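Local coordinates for protein ribokinase, putative (Burkholderia thailandensis, PDB 3B1N) that binds ADP and the nucleoside mizoribine and probably phosphorylates nucleosides as an ATP-dependent kinase of the ribokinase (pfkB) family, at residues B[15-18]-B[23-26]; B[58-63]-B[259-264]; B[77-82]-B[87-92]; B[228-233]-B[267-272]; B[301-304]-B[308-311]. One frame throughout, in Å; residues are numbered along the deposited sequence.

Interaction 1: residues B[15-18]-B[23-26]; sequences MTFE and EHIL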
# COMPACT_ATOMS: atom_id res chain seq x y z
N MET B 15 2.47 5.26 4.69
CA MET B 15 1.47 4.70 5.58
C MET B 15 2.12 3.55 6.30
O MET B 15 2.42 2.51 5.70
CB MET B 15 0.31 4.24 4.71
CG MET B 15 -0.49 5.46 4.13
SD MET B 15 -1.32 5.06 2.59
CE MET B 15 0.05 5.21 1.41
N THR B 16 2.36 3.78 7.59
CA THR B 16 3.13 2.89 8.45
C THR B 16 2.22 1.91 9.18
O THR B 16 1.46 2.33 10.06
CB THR B 16 3.87 3.67 9.58
OG1 THR B 16 4.69 4.70 9.03
CG2 THR B 16 4.79 2.72 10.34
N PHE B 17 2.29 0.65 8.80
CA PHE B 17 1.54 -0.39 9.58
C PHE B 17 2.41 -0.70 10.75
O PHE B 17 3.57 -1.15 10.57
CB PHE B 17 1.27 -1.64 8.75
CG PHE B 17 0.69 -2.79 9.56
CD1 PHE B 17 -0.58 -2.63 10.11
CD2 PHE B 17 1.36 -4.01 9.69
CE1 PHE B 17 -1.14 -3.64 10.85
CE2 PHE B 17 0.79 -5.04 10.46
CZ PHE B 17 -0.46 -4.82 11.05
N GLU B 18 1.85 -0.50 11.94
CA GLU B 18 2.64 -0.72 13.18
C GLU B 18 2.59 -2.18 13.54
O GLU B 18 1.85 -2.61 14.45
CB GLU B 18 2.12 0.16 14.31
CG GLU B 18 2.16 1.64 13.99
CD GLU B 18 3.56 2.19 13.86
OE1 GLU B 18 4.50 1.57 14.39
OE2 GLU B 18 3.70 3.25 13.21
N GLU B 23 2.95 -11.55 10.22
CA GLU B 23 2.05 -11.99 11.29
C GLU B 23 0.61 -11.97 10.83
O GLU B 23 -0.28 -12.33 11.60
CB GLU B 23 2.20 -11.10 12.52
CG GLU B 23 3.61 -11.19 13.12
CD GLU B 23 3.80 -10.20 14.25
OE1 GLU B 23 2.80 -9.71 14.85
OE2 GLU B 23 4.96 -9.88 14.55
N HIS B 24 0.38 -11.56 9.57
CA HIS B 24 -1.03 -11.35 9.11
C HIS B 24 -1.29 -12.04 7.80
O HIS B 24 -2.36 -11.81 7.20
CB HIS B 24 -1.33 -9.87 9.01
CG HIS B 24 -1.21 -9.19 10.33
ND1 HIS B 24 -2.25 -9.17 11.25
CD2 HIS B 24 -0.16 -8.56 10.93
CE1 HIS B 24 -1.84 -8.54 12.35
NE2 HIS B 24 -0.58 -8.17 12.18
N ILE B 25 -0.35 -12.85 7.32
CA ILE B 25 -0.56 -13.63 6.10
C ILE B 25 -1.13 -14.98 6.44
O ILE B 25 -0.63 -15.69 7.34
CB ILE B 25 0.71 -13.71 5.19
CG1 ILE B 25 1.85 -14.41 5.90
CG2 ILE B 25 1.06 -12.32 4.62
CD1 ILE B 25 3.09 -14.57 4.92
N LEU B 26 -2.23 -15.32 5.76
CA LEU B 26 -2.93 -16.59 5.96
C LEU B 26 -3.01 -17.30 4.58
O LEU B 26 -4.02 -17.19 3.83
CB LEU B 26 -4.31 -16.36 6.61
CG LEU B 26 -4.39 -15.77 8.02
CD1 LEU B 26 -5.81 -15.58 8.46
CD2 LEU B 26 -3.63 -16.71 8.98
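His24 offers its backbone O to a hydrogen bond from the hydroxyl of Tyr194 of the second subunit, while its imidazole meets the far end of Phe17. The ring nitrogen His24 NE2 lies 3.5 Å from Phe17 CZ, close to the plane of the phenyl ring, so it faces the ring's rim of slightly positive hydrogens. Nearby, His24 CD2 is 3.7 Å from Phe17 CE2. Together these contacts make an offset edge-to-face pair: the edge of Phe17 is directed at the face of His24, the centroids are 5.2 Å apart and the planes stand 83° to each other.

Phe17 reaches this partner because its CG is anti to the backbone N (chi1 172°), which extends the ring across a gap that the two backbones do not close; their nearest CA atoms, those of Phe17 and His24, are still 11.3 Å apart. A long flat side chain suits this place, and an imidazole suits the other end, since it presents a pi face while remaining compatible with a partly exposed position. Only these two residues touch, and the buried surface is small.

Phe17 follows directly on strand 10-16, where its backbone bonds to Thr107 of strand 101-107 and its ring meets Phe37 and Leu35 of strand 35-38. His24 belongs to the loop between strands 10-16 and 35-38 and also leans on Leu35. The contact lays that loop beside the smaller four-stranded sheet, which probably corresponds to the lid of ribokinase-like kinases, near the second subunit.

Interaction 2: residues B[58-63]-B[259-264]; sequences NLLGGD and LLYGIE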
# COMPACT_ATOMS: atom_id res chain seq x y z
N ASN B 58 24.76 14.85 1.47
CA ASN B 58 24.83 16.24 1.91
C ASN B 58 24.99 16.37 3.41
O ASN B 58 25.76 17.24 3.92
CB ASN B 58 23.58 17.00 1.39
CG ASN B 58 23.71 18.49 1.51
OD1 ASN B 58 24.64 19.08 0.93
ND2 ASN B 58 22.82 19.10 2.27
N LEU B 59 24.30 15.53 4.19
CA LEU B 59 24.49 15.54 5.65
C LEU B 59 25.94 15.24 6.00
O LEU B 59 26.44 15.73 7.02
CB LEU B 59 23.65 14.43 6.30
CG LEU B 59 22.16 14.67 6.44
CD1 LEU B 59 21.54 13.38 6.98
CD2 LEU B 59 21.83 15.87 7.35
N LEU B 60 26.60 14.42 5.19
CA LEU B 60 28.00 14.01 5.49
C LEU B 60 29.00 15.09 5.03
O LEU B 60 30.21 14.98 5.30
CB LEU B 60 28.32 12.67 4.88
CG LEU B 60 27.59 11.48 5.56
CD1 LEU B 60 27.55 10.26 4.69
CD2 LEU B 60 28.33 11.21 6.93
N GLY B 61 28.49 16.13 4.38
CA GLY B 61 29.37 17.20 3.84
C GLY B 61 29.91 16.89 2.45
O GLY B 61 30.87 17.54 2.00
N GLY B 62 29.31 15.94 1.72
CA GLY B 62 29.71 15.62 0.35
C GLY B 62 29.00 16.59 -0.61
O GLY B 62 28.17 17.36 -0.18
N ASP B 63 29.38 16.55 -1.89
CA ASP B 63 28.86 17.47 -2.89
C ASP B 63 27.99 16.67 -3.83
O ASP B 63 28.46 16.04 -4.72
CB ASP B 63 30.02 18.09 -3.67
CG ASP B 63 29.56 19.15 -4.66
OD1 ASP B 63 28.35 19.43 -4.74
OD2 ASP B 63 30.43 19.74 -5.36
N LEU B 259 27.72 5.05 1.84
CA LEU B 259 28.65 4.27 1.01
C LEU B 259 29.34 5.16 -0.01
O LEU B 259 30.57 5.06 -0.16
CB LEU B 259 27.90 3.14 0.33
CG LEU B 259 28.81 1.99 -0.01
CD1 LEU B 259 29.12 1.19 1.26
CD2 LEU B 259 28.11 1.09 -1.04
N LEU B 260 28.58 6.02 -0.70
CA LEU B 260 29.15 6.92 -1.72
C LEU B 260 30.18 7.85 -1.05
O LEU B 260 31.25 8.10 -1.64
CB LEU B 260 28.07 7.78 -2.41
CG LEU B 260 27.20 6.98 -3.36
CD1 LEU B 260 25.97 7.85 -3.62
CD2 LEU B 260 28.00 6.76 -4.67
N TYR B 261 29.89 8.36 0.15
CA TYR B 261 30.84 9.25 0.82
C TYR B 261 32.12 8.46 1.11
O TYR B 261 33.25 8.96 0.87
CB TYR B 261 30.23 9.75 2.14
CG TYR B 261 31.13 10.72 2.85
CD1 TYR B 261 31.10 12.06 2.51
CD2 TYR B 261 32.04 10.27 3.82
CE1 TYR B 261 31.90 12.97 3.14
CE2 TYR B 261 32.87 11.19 4.47
CZ TYR B 261 32.79 12.53 4.11
OH TYR B 261 33.61 13.45 4.76
N GLY B 262 31.98 7.23 1.62
CA GLY B 262 33.16 6.41 1.95
C GLY B 262 33.98 6.13 0.68
O GLY B 262 35.23 6.24 0.70
N ILE B 263 33.34 5.77 -0.44
CA ILE B 263 34.08 5.41 -1.67
C ILE B 263 34.86 6.68 -2.12
O ILE B 263 36.07 6.62 -2.42
CB ILE B 263 33.11 4.95 -2.76
CG1 ILE B 263 32.54 3.59 -2.34
CG2 ILE B 263 33.81 4.81 -4.14
CD1 ILE B 263 31.27 3.19 -3.22
N GLU B 264 34.18 7.83 -2.18
CA GLU B 264 34.79 9.09 -2.62
C GLU B 264 36.05 9.39 -1.82
O GLU B 264 37.04 9.86 -2.39
CB GLU B 264 33.77 10.25 -2.44
CG GLU B 264 34.38 11.63 -2.54
CD GLU B 264 33.40 12.77 -2.34
OE1 GLU B 264 32.26 12.56 -1.82
OE2 GLU B 264 33.84 13.90 -2.68
O HOH W 1 33.43 16.05 3.86
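Leu60 lies on one face of the Tyr261 ring. Its CB is 4.0 Å from the ring centroid and 25° off the normal, a CH-pi contact displaced toward the rim, with Tyr261 CD1 the closest ring atom at 3.7 Å. One branch, Leu60 CD1, continues to Tyr261 CB at 3.7 Å, so the leucine covers the root of the tyrosine as well as its ring. Leu60 O is 3.4 Å from Tyr261 CE1. At the ring's edge, near its plane, sits Gly62 N. Tyrosine suits the place because its apolar ring packs on leucine while its hydroxyl reaches the partly exposed rim.

Tyr261 is carried by helix 251-264, and its CG anti to the backbone N (chi1 -177°) sends the ring out to the end of helix 49-59. That end is a Schellman motif: Gly61 has phi 86°, at which a CB would press on the preceding carbonyl oxygen, so glycine fits, and Gly61 N bonds back to Asn58 O. Gly62, also without a side chain, lets the chain pass close by the tyrosine.

Further out, one water is 2.8 Å from Tyr261 OH and donates a weak bond to Gly61 O. Arg296 ties the two sides from without, bonding to Leu60 O through NE and weakly to Tyr261 OH through NH2. His265 stacks on the tyrosine ring, and Met279 of helix 269-284 packs against Leu60.

Interaction 3: residues B[77-82]-B[87-92]; sequences PYLDRM and LSREYV
Leu79 O comes obliquely to the guanidinium of Arg89, 3.9 Å from Arg89 NE and too far for a hydrogen bond; the arginine's charge is met by a salt bridge from NE to Asp83. One face of the Tyr91 ring is filled by its neighbour, Glu90 CG standing 3.6 Å above the centre. The aliphatic part of Arg89 does the packing: CD lies 3.7 Å from Leu79 CD2, the two side chains crossing at about a right angle.

Met82 contributes the largest share of the buried surface. A bend at its last torsion (chi3 66°) brings Met82 CE against Ser88 O at 3.2 Å, as well as 3.4 Å from Arg89 CG and 3.5 Å from Val92 CG2; an unbranched, flexible thioether can thread between them. Leu87 N donates to Met82 O at 2.9 Å, tying the start of 87-92 to the last turns of the helix. Ser88 OG accepts from Glu90 N, an ST turn that shapes the corner at Glu90 and Tyr91.

Leu79 and Val92 both continue onto Leu70 of strand 64-71. The arrangement is that of a beta-alpha-beta crossover, helix 76-85 joining parallel neighbours 64-71 and 88-95 at one edge of the large Rossmann-like sheet.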
# COMPACT_ATOMS: atom_id res chain seq x y z
N PRO B 77 8.16 23.39 -3.74
CA PRO B 77 8.65 23.08 -2.39
C PRO B 77 9.95 22.30 -2.40
O PRO B 77 10.82 22.50 -1.52
CB PRO B 77 7.50 22.27 -1.77
CG PRO B 77 6.28 22.89 -2.46
CD PRO B 77 6.72 23.06 -3.89
N TYR B 78 10.11 21.39 -3.34
CA TYR B 78 11.35 20.62 -3.44
C TYR B 78 12.51 21.48 -3.90
O TYR B 78 13.61 21.33 -3.35
CB TYR B 78 11.17 19.38 -4.36
CG TYR B 78 11.78 18.10 -3.81
CD1 TYR B 78 11.09 16.88 -3.86
CD2 TYR B 78 13.10 18.08 -3.35
CE1 TYR B 78 11.65 15.71 -3.38
CE2 TYR B 78 13.67 16.92 -2.87
CZ TYR B 78 12.94 15.72 -2.89
OH TYR B 78 13.53 14.58 -2.43
N LEU B 79 12.27 22.37 -4.89
CA LEU B 79 13.33 23.27 -5.35
C LEU B 79 13.76 24.13 -4.18
O LEU B 79 15.00 24.30 -3.98
CB LEU B 79 12.88 24.16 -6.51
CG LEU B 79 12.44 23.33 -7.72
CD1 LEU B 79 11.95 24.30 -8.77
CD2 LEU B 79 13.56 22.44 -8.29
N ASP B 80 12.78 24.64 -3.41
CA ASP B 80 13.14 25.56 -2.29
C ASP B 80 13.90 24.80 -1.21
O ASP B 80 14.84 25.33 -0.62
CB ASP B 80 11.85 26.17 -1.74
CG ASP B 80 11.23 27.16 -2.70
OD1 ASP B 80 11.84 27.51 -3.73
OD2 ASP B 80 10.13 27.61 -2.35
N ARG B 81 13.54 23.55 -0.99
CA ARG B 81 14.24 22.73 -0.01
C ARG B 81 15.69 22.49 -0.45
O ARG B 81 16.62 22.54 0.37
CB ARG B 81 13.52 21.41 0.14
CG ARG B 81 14.29 20.37 0.94
CD ARG B 81 13.49 19.10 0.99
NE ARG B 81 14.17 18.03 1.75
CZ ARG B 81 14.19 18.00 3.07
NH1 ARG B 81 13.62 18.99 3.73
NH2 ARG B 81 14.80 17.02 3.73
N MET B 82 15.92 22.24 -1.74
CA MET B 82 17.26 21.99 -2.22
C MET B 82 18.09 23.23 -1.97
O MET B 82 19.23 23.12 -1.49
CB MET B 82 17.21 21.67 -3.70
CG MET B 82 16.69 20.27 -3.89
SD MET B 82 16.59 19.87 -5.64
CE MET B 82 18.30 19.90 -6.10
N LEU B 87 21.81 21.90 -1.80
CA LEU B 87 21.83 20.90 -2.88
C LEU B 87 21.68 21.59 -4.24
O LEU B 87 20.69 22.31 -4.48
CB LEU B 87 20.74 19.84 -2.66
CG LEU B 87 20.89 18.88 -1.47
CD1 LEU B 87 19.60 18.19 -1.13
CD2 LEU B 87 21.91 17.85 -1.85
N SER B 88 22.65 21.36 -5.12
CA SER B 88 22.69 22.01 -6.41
C SER B 88 21.50 21.53 -7.22
O SER B 88 21.24 20.32 -7.23
CB SER B 88 23.92 21.60 -7.21
OG SER B 88 23.89 22.24 -8.46
N ARG B 89 20.85 22.47 -7.90
CA ARG B 89 19.74 22.15 -8.83
C ARG B 89 20.22 22.04 -10.26
O ARG B 89 19.38 21.99 -11.19
CB ARG B 89 18.59 23.15 -8.69
CG ARG B 89 17.95 23.08 -7.28
CD ARG B 89 16.73 24.01 -7.05
NE ARG B 89 17.01 25.43 -7.18
CZ ARG B 89 16.73 26.18 -8.25
NH1 ARG B 89 16.18 25.66 -9.35
NH2 ARG B 89 17.03 27.47 -8.23
N GLU B 90 21.54 21.95 -10.45
CA GLU B 90 22.19 21.97 -11.79
C GLU B 90 21.50 20.97 -12.74
O GLU B 90 21.14 21.33 -13.89
CB GLU B 90 23.69 21.64 -11.63
CG GLU B 90 24.44 21.57 -12.95
CD GLU B 90 25.95 21.40 -12.77
OE1 GLU B 90 26.66 21.44 -13.79
OE2 GLU B 90 26.43 21.17 -11.63
N TYR B 91 21.29 19.74 -12.26
CA TYR B 91 20.79 18.63 -13.12
C TYR B 91 19.35 18.22 -12.77
O TYR B 91 18.93 17.12 -13.15
CB TYR B 91 21.72 17.42 -13.04
CG TYR B 91 23.16 17.74 -13.40
CD1 TYR B 91 23.47 18.12 -14.70
CD2 TYR B 91 24.17 17.68 -12.45
CE1 TYR B 91 24.78 18.46 -15.06
CE2 TYR B 91 25.51 17.99 -12.80
CZ TYR B 91 25.79 18.38 -14.10
OH TYR B 91 27.10 18.67 -14.46
N VAL B 92 18.65 19.09 -12.05
CA VAL B 92 17.21 18.88 -11.72
C VAL B 92 16.40 19.63 -12.79
O VAL B 92 16.37 20.88 -12.80
CB VAL B 92 16.86 19.35 -10.29
CG1 VAL B 92 15.35 19.19 -10.01
CG2 VAL B 92 17.66 18.55 -9.29

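Interaction 4: residues B[228-233]-B[267-272]; sequences IRHRDG and FDWATA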
# COMPACT_ATOMS: atom_id res chain seq x y z
N ILE B 228 29.40 -6.82 2.07
CA ILE B 228 30.06 -6.24 0.92
C ILE B 228 31.05 -7.26 0.39
O ILE B 228 32.11 -7.53 1.01
CB ILE B 228 30.80 -4.98 1.30
CG1 ILE B 228 29.79 -3.95 1.86
CG2 ILE B 228 31.57 -4.40 0.09
CD1 ILE B 228 30.41 -2.58 2.27
N ARG B 229 30.74 -7.79 -0.76
CA ARG B 229 31.60 -8.78 -1.44
C ARG B 229 32.46 -8.06 -2.47
O ARG B 229 31.95 -7.44 -3.40
CB ARG B 229 30.70 -9.82 -2.14
CG ARG B 229 31.50 -10.81 -2.99
CD ARG B 229 31.45 -12.18 -2.37
NE ARG B 229 30.37 -12.98 -2.93
CZ ARG B 229 30.55 -13.93 -3.84
NH1 ARG B 229 31.75 -14.18 -4.34
NH2 ARG B 229 29.51 -14.61 -4.29
N HIS B 230 33.78 -8.20 -2.34
CA HIS B 230 34.74 -7.56 -3.24
C HIS B 230 35.84 -8.57 -3.54
O HIS B 230 35.83 -9.66 -2.98
CB HIS B 230 35.30 -6.27 -2.62
CG HIS B 230 35.91 -6.47 -1.26
ND1 HIS B 230 37.28 -6.45 -1.05
CD2 HIS B 230 35.34 -6.70 -0.06
CE1 HIS B 230 37.52 -6.69 0.23
NE2 HIS B 230 36.37 -6.81 0.86
N ARG B 231 36.77 -8.19 -4.42
CA ARG B 231 37.95 -8.99 -4.84
C ARG B 231 38.51 -9.93 -3.76
O ARG B 231 38.54 -11.17 -3.93
CB ARG B 231 39.03 -7.98 -5.32
CG ARG B 231 40.36 -8.51 -5.87
CD ARG B 231 40.32 -8.80 -7.36
NE ARG B 231 39.83 -10.16 -7.58
CZ ARG B 231 40.12 -10.92 -8.64
NH1 ARG B 231 40.90 -10.47 -9.62
NH2 ARG B 231 39.62 -12.16 -8.71
N ASP B 232 38.92 -9.35 -2.64
CA ASP B 232 39.73 -10.07 -1.64
C ASP B 232 38.96 -10.77 -0.52
O ASP B 232 39.56 -11.53 0.27
CB ASP B 232 40.72 -9.08 -1.00
CG ASP B 232 41.76 -8.58 -2.00
OD1 ASP B 232 41.91 -9.23 -3.08
OD2 ASP B 232 42.42 -7.56 -1.69
N GLY B 233 37.65 -10.54 -0.43
CA GLY B 233 36.92 -11.03 0.72
C GLY B 233 35.53 -10.46 0.77
O GLY B 233 35.09 -9.79 -0.17
N PHE B 267 37.67 5.44 1.98
CA PHE B 267 37.48 4.55 3.11
C PHE B 267 37.68 3.13 2.64
O PHE B 267 37.34 2.80 1.48
CB PHE B 267 36.00 4.64 3.58
CG PHE B 267 35.66 5.88 4.38
CD1 PHE B 267 36.30 7.08 4.21
CD2 PHE B 267 34.60 5.83 5.31
CE1 PHE B 267 35.92 8.23 4.99
CE2 PHE B 267 34.22 6.96 6.05
CZ PHE B 267 34.87 8.13 5.89
N ASP B 268 38.18 2.24 3.51
CA ASP B 268 38.13 0.84 3.23
C ASP B 268 36.69 0.33 3.26
O ASP B 268 35.79 1.05 3.76
CB ASP B 268 39.10 0.02 4.09
CG ASP B 268 38.83 0.13 5.56
OD1 ASP B 268 37.71 0.42 5.97
OD2 ASP B 268 39.78 -0.11 6.37
N TRP B 269 36.44 -0.83 2.68
CA TRP B 269 35.05 -1.33 2.61
C TRP B 269 34.46 -1.53 3.99
O TRP B 269 33.28 -1.24 4.21
CB TRP B 269 34.96 -2.64 1.82
CG TRP B 269 35.04 -2.41 0.35
CD1 TRP B 269 35.98 -2.92 -0.50
CD2 TRP B 269 34.17 -1.62 -0.44
NE1 TRP B 269 35.74 -2.50 -1.79
CE2 TRP B 269 34.61 -1.73 -1.79
CE3 TRP B 269 33.03 -0.86 -0.16
CZ2 TRP B 269 33.97 -1.05 -2.85
CZ3 TRP B 269 32.39 -0.22 -1.21
CH2 TRP B 269 32.86 -0.31 -2.54
N ALA B 270 35.26 -2.01 4.93
CA ALA B 270 34.78 -2.19 6.30
C ALA B 270 34.24 -0.90 6.89
O ALA B 270 33.19 -0.85 7.58
CB ALA B 270 35.95 -2.71 7.20
N THR B 271 34.95 0.19 6.63
CA THR B 271 34.59 1.47 7.18
C THR B 271 33.47 2.17 6.39
O THR B 271 32.58 2.79 6.95
CB THR B 271 35.83 2.40 7.31
OG1 THR B 271 36.80 1.70 8.10
CG2 THR B 271 35.50 3.71 8.01
N ALA B 272 33.55 2.07 5.06
CA ALA B 272 32.50 2.67 4.21
C ALA B 272 31.19 1.97 4.57
O ALA B 272 30.16 2.63 4.67
CB ALA B 272 32.80 2.45 2.74
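Trp269 and His230 meet because of their first torsions: the indole CG is anti to its own carbonyl carbon (chi1 -77°), and the imidazole CG sits between backbone N and carbonyl carbon (chi1 55°). Both rings thus occupy the layer between helix 269-284 and strand 226-230, a helix-on-sheet contact at one border of the ribokinase-type alpha/beta fold. Trp269 CD1 is 3.6 Å from His230 CG, over one face of the imidazole and toward its rim. The ring planes are 37° apart, an oblique pairing rather than a stack. The other face of His230 is met by Gly233 O, 3.1 Å above the plane, and His230 NE2 bonds to Glu235, which probably helps to set the rotation of the imidazole.

Ile228 packs against a different part of the indole. Its CG2 branch lies 3.8 Å from Trp269 CE3, while CD1 approaches Trp269 O at 3.7 Å. A broad tryptophan can cover both strand residues whose side chains face the helix, and a beta-branched isoleucine suits the strand and the buried side.

Asp268 starts the helix as N-cap, short enough to fold back on the first turn: its OD1 accepts both Thr271 N at 2.8 Å and Thr271 OG1 at 2.6 Å, the hydroxyl arriving on the syn side.

Interaction 5: residues B[301-304]-B[308-311]; sequences ARFE and GYRP
Glu304 O accepts the one hydrogen bond between the two segments, from Gly308 N at 2.9 Å, at the C-terminus of helix 296-307, the chain's last helix in this ribokinase-type alpha/beta fold. The helix is ended by a positive-phi glycine: Gly308 is the first residue to leave helical angles, and its phi of 88° is easy for a residue that lacks a side chain. The chain then turns across the end of the helix, so that 309-311 pack against its last turns.

Aromatic and apolar packing carries most of this contact. The edge of Phe303 points at the face of Tyr309 in a T-shaped pair, centroids 5.2 Å apart and planes at 89°, with Phe303 CE2 over the centre of the tyrosine ring. Pro311 lies over one face of Phe303: its CB is 3.7 Å from the ring centroid and almost exactly on the normal, a CH-pi contact, and its CD reaches Phe303 CD2 at 3.5 Å. The rigid ring of proline presents a compact set of CH groups to the phenylalanine, which is buried also by Leu278 and Arg274 of helix 269-284. The hydroxyl of Tyr309, beyond the ring pair, bonds to Thr271.

Side-chain polar contacts are looser. Glu304, bent at chi2 (-97°), lies alongside Arg310, yet OE1 stays 4.8 Å from Arg310 NE, so any attraction is probably weakly electrostatic. Tyr309 O is buried without a hydrogen-bond partner; it makes a CA-H...O contact with Glu304 CA and sits in the plane of the Phe303 ring, 3.1 Å from CD2.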
# COMPACT_ATOMS: atom_id res chain seq x y z
N ALA B 301 30.47 11.22 16.19
CA ALA B 301 30.35 10.76 17.60
C ALA B 301 29.62 9.44 17.68
O ALA B 301 30.02 8.52 18.43
CB ALA B 301 29.67 11.82 18.45
N ARG B 302 28.53 9.27 16.92
CA ARG B 302 27.81 8.02 16.93
C ARG B 302 28.59 6.88 16.26
O ARG B 302 28.48 5.71 16.66
CB ARG B 302 26.45 8.20 16.22
CG ARG B 302 25.40 9.02 16.98
CD ARG B 302 24.71 8.17 18.10
NE ARG B 302 23.97 6.98 17.61
CZ ARG B 302 22.70 6.98 17.21
NH1 ARG B 302 21.99 8.12 17.22
NH2 ARG B 302 22.13 5.84 16.81
N PHE B 303 29.42 7.20 15.25
CA PHE B 303 30.24 6.19 14.63
C PHE B 303 31.26 5.67 15.67
O PHE B 303 31.42 4.46 15.81
CB PHE B 303 31.00 6.78 13.41
CG PHE B 303 31.76 5.74 12.63
CD1 PHE B 303 31.27 5.21 11.40
CD2 PHE B 303 32.96 5.21 13.10
CE1 PHE B 303 31.95 4.20 10.68
CE2 PHE B 303 33.63 4.22 12.40
CZ PHE B 303 33.14 3.69 11.16
N GLU B 304 31.86 6.61 16.40
CA GLU B 304 32.82 6.26 17.46
C GLU B 304 32.16 5.39 18.52
O GLU B 304 32.74 4.39 18.92
CB GLU B 304 33.38 7.53 18.08
CG GLU B 304 34.44 8.17 17.26
CD GLU B 304 35.83 7.79 17.74
OE1 GLU B 304 36.80 8.36 17.19
OE2 GLU B 304 35.96 6.92 18.65
N GLY B 308 34.03 2.11 17.76
CA GLY B 308 35.25 2.21 18.58
C GLY B 308 36.41 2.93 17.90
O GLY B 308 37.52 2.96 18.45
N TYR B 309 36.16 3.51 16.73
CA TYR B 309 37.19 4.27 16.03
C TYR B 309 36.59 5.41 15.24
O TYR B 309 35.35 5.49 15.09
CB TYR B 309 38.07 3.38 15.15
CG TYR B 309 37.42 2.73 13.93
CD1 TYR B 309 37.67 3.24 12.64
CD2 TYR B 309 36.60 1.61 14.05
CE1 TYR B 309 37.09 2.63 11.50
CE2 TYR B 309 35.99 1.01 12.91
CZ TYR B 309 36.26 1.53 11.66
OH TYR B 309 35.73 0.92 10.52
N ARG B 310 37.46 6.32 14.79
CA ARG B 310 37.06 7.49 14.01
C ARG B 310 37.09 7.14 12.51
O ARG B 310 38.12 6.64 12.02
CB ARG B 310 37.99 8.67 14.30
CG ARG B 310 37.51 10.00 13.74
CD ARG B 310 38.34 11.23 14.23
NE ARG B 310 39.78 10.93 14.36
CZ ARG B 310 40.63 10.73 13.34
NH1 ARG B 310 40.22 10.79 12.07
NH2 ARG B 310 41.90 10.44 13.59
N PRO B 311 35.97 7.39 11.79
CA PRO B 311 35.89 7.00 10.38
C PRO B 311 36.76 7.93 9.54
O PRO B 311 36.52 9.15 9.48
CB PRO B 311 34.41 7.20 10.04
CG PRO B 311 33.90 8.16 10.99
CD PRO B 311 34.73 8.06 12.25

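Interactions 2, 4 and 5 form one neighbourhood in the helical layers of the large nine-stranded sheet. Interaction 2 touches 4 where helix 251-264 leads into helix 269-284, and 4 touches 5 where helix 269-284 meets the turn after helix 296-307. Along the chain, 2 and 4 alternate, whereas 5 follows both. Interaction 3 is nested within the loop that interaction 2 closes and meets it through Asn58 and Leu87. Interactions 3 and 4 reach opposite ends of the same sheet, their centres 32 Å apart. The cluster thus joins three helices, two of which carry ADP-pocket residues, while interaction 1, first in the chain, stands apart in the probable lid, beside the second subunit.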